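Local structure of short chain alcohol dehydrogenase-related dehydrogenase (Sinorhizobium meliloti, 3TPC) at residues A149-F154 and T190-I195. The protein probably acts as an oxidoreductase of the short-chain dehydrogenase/reductase family, although its substrate is not known. Numbering follows the deposited sequence.
Sequences ASIAAF and TIAPGI
Ala149 and Ile151 grip the end of strand 186-193 with two nearly straight backbone bonds. Ala149 N donates to Ile191 O at 2.9 Å, and Ile151 N donates to Pro193 O at 3.0 Å. Ser150 lies between them, and its side chain turns back into its own segment. There Ser150 OG accepts from Ala152 N at 2.8 Å, capping the turn that opens helix 152-155. Ser150 OG also shares a hydrogen bond with a water, and that water donates to Pro193 O, 3.1 Å from the water oxygen. Pro193 O is thus held by a backbone N-H and a water. Replacing Ser150 by alanine removes the hydroxyl, and Ala152 N would probably lose its cap and the water one of its anchors. The apolar side chains close in around Ala192. Its CB sits 4.1 Å from Phe154 CE2, at the ring edge near the ring plane. For Phe154, chi1 of -42° sets CG beside the backbone N and brings the ring's CE2 edge up to Ala192. Ile151 CD1 lies beside Ala192, but its exact placement is doubtful. On the other flank, Thr190 CG2 meets Ala149 CB at 3.4 Å. The methyl is anti to the backbone N, with chi1 at -64° placing OG1 beside that N. Pro193 CD lies 3.6 Å from Ala149 O. Tyr163 and Lys167 of helix 161-181 touch Ser150. The serine, the Tyr-X-X-X-Lys pair and the Pro-Gly pair at the end of the strand match the catalytic region of the SDR Rossmann fold, consistent with Ser150 being the active-site serine.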
loop_
_atom_site.group_PDB
_atom_site.type_symbol
_atom_site.label_atom_id
_atom_site.label_comp_id
_atom_site.label_asym_id
_atom_site.label_seq_id
_atom_site.Cartn_x
_atom_site.Cartn_y
_atom_site.Cartn_z
ATOM N N ALA D 149 -8.030 4.791 -12.750
ATOM C CA ALA D 149 -7.885 5.573 -11.522
ATOM C C ALA D 149 -6.833 6.601 -11.857
ATOM O O ALA D 149 -6.904 7.269 -12.901
ATOM C CB ALA D 149 -7.414 4.669 -10.350
ATOM N N SER D 150 -5.821 6.710 -11.018
ATOM C CA SER D 150 -4.709 7.601 -11.309
ATOM C C SER D 150 -3.700 7.504 -10.190
ATOM O O SER D 150 -4.047 7.200 -9.045
ATOM C CB SER D 150 -5.183 9.065 -11.402
ATOM O OG SER D 150 -4.232 9.942 -10.826
ATOM N N ILE D 151 -2.475 7.834 -10.504
ATOM C CA ILE D 151 -1.395 7.928 -9.504
ATOM C C ILE D 151 -1.696 8.934 -8.370
ATOM O O ILE D 151 -1.133 8.882 -7.311
ATOM C CB ILE D 151 -0.055 8.254 -10.309
ATOM C CG1 ILE D 151 0.909 7.148 -10.124
ATOM C CG2 ILE D 151 0.540 9.564 -10.070
ATOM C CD1 ILE D 151 0.493 5.975 -10.920
ATOM N N ALA D 152 -2.578 9.864 -8.604
ATOM C CA ALA D 152 -2.973 10.796 -7.565
ATOM C C ALA D 152 -3.736 10.050 -6.462
ATOM O O ALA D 152 -3.837 10.543 -5.354
ATOM C CB ALA D 152 -3.814 11.866 -8.150
ATOM N N ALA D 153 -4.215 8.841 -6.740
ATOM C CA ALA D 153 -4.868 8.058 -5.674
ATOM C C ALA D 153 -3.910 7.694 -4.524
ATOM O O ALA D 153 -4.334 7.437 -3.425
ATOM C CB ALA D 153 -5.577 6.806 -6.240
ATOM N N PHE D 154 -2.607 7.685 -4.792
ATOM C CA PHE D 154 -1.609 7.364 -3.770
ATOM C C PHE D 154 -0.638 8.493 -3.502
ATOM O O PHE D 154 0.026 8.452 -2.500
ATOM C CB PHE D 154 -0.749 6.173 -4.207
ATOM C CG PHE D 154 -1.504 5.087 -4.826
ATOM C CD1 PHE D 154 -2.222 4.188 -4.038
ATOM C CD2 PHE D 154 -1.495 4.930 -6.195
ATOM C CE1 PHE D 154 -2.954 3.128 -4.630
ATOM C CE2 PHE D 154 -2.187 3.905 -6.779
ATOM C CZ PHE D 154 -2.920 2.994 -5.990
ATOM N N THR D 190 -7.861 -2.301 -12.267
ATOM C CA THR D 190 -7.777 -0.849 -12.338
ATOM C C THR D 190 -6.338 -0.488 -12.695
ATOM O O THR D 190 -5.388 -1.119 -12.193
ATOM C CB THR D 190 -8.147 -0.170 -10.987
ATOM O OG1 THR D 190 -9.518 -0.458 -10.681
ATOM C CG2 THR D 190 -8.008 1.359 -11.054
ATOM N N ILE D 191 -6.195 0.446 -13.639
ATOM C CA ILE D 191 -4.905 1.019 -13.977
ATOM C C ILE D 191 -4.788 2.376 -13.340
ATOM O O ILE D 191 -5.699 3.197 -13.469
ATOM C CB ILE D 191 -4.752 1.282 -15.554
ATOM C CG1 ILE D 191 -4.734 -0.001 -16.355
ATOM C CG2 ILE D 191 -3.419 1.970 -15.840
ATOM C CD1 ILE D 191 -4.938 0.211 -17.909
ATOM N N ALA D 192 -3.646 2.668 -12.752
ATOM C CA ALA D 192 -3.447 4.006 -12.241
ATOM C C ALA D 192 -2.391 4.673 -13.085
ATOM O O ALA D 192 -1.199 4.443 -12.880
ATOM C CB ALA D 192 -3.019 3.954 -10.789
ATOM N N PRO D 193 -2.808 5.454 -14.085
ATOM C CA PRO D 193 -1.849 6.104 -14.984
ATOM C C PRO D 193 -1.171 7.287 -14.324
ATOM O O PRO D 193 -1.742 7.876 -13.442
ATOM C CB PRO D 193 -2.745 6.635 -16.116
ATOM C CG PRO D 193 -4.098 6.747 -15.507
ATOM C CD PRO D 193 -4.199 5.601 -14.584
ATOM N N GLY D 194 0.051 7.596 -14.754
ATOM C CA GLY D 194 0.756 8.815 -14.384
ATOM C C GLY D 194 0.487 9.888 -15.437
ATOM O O GLY D 194 -0.642 10.037 -15.882
ATOM N N ILE D 195 1.514 10.617 -15.847
ATOM C CA ILE D 195 1.305 11.748 -16.714
ATOM C C ILE D 195 1.264 11.282 -18.144
ATOM O O ILE D 195 2.263 10.764 -18.635
ATOM C CB ILE D 195 2.480 12.678 -16.744
ATOM C CG1 ILE D 195 2.705 13.341 -15.411
ATOM C CG2 ILE D 195 2.199 13.795 -17.802
ATOM C CD1 ILE D 195 4.074 13.964 -15.353
HETATM O O HOH W 1 -3.176 10.593 -13.606
#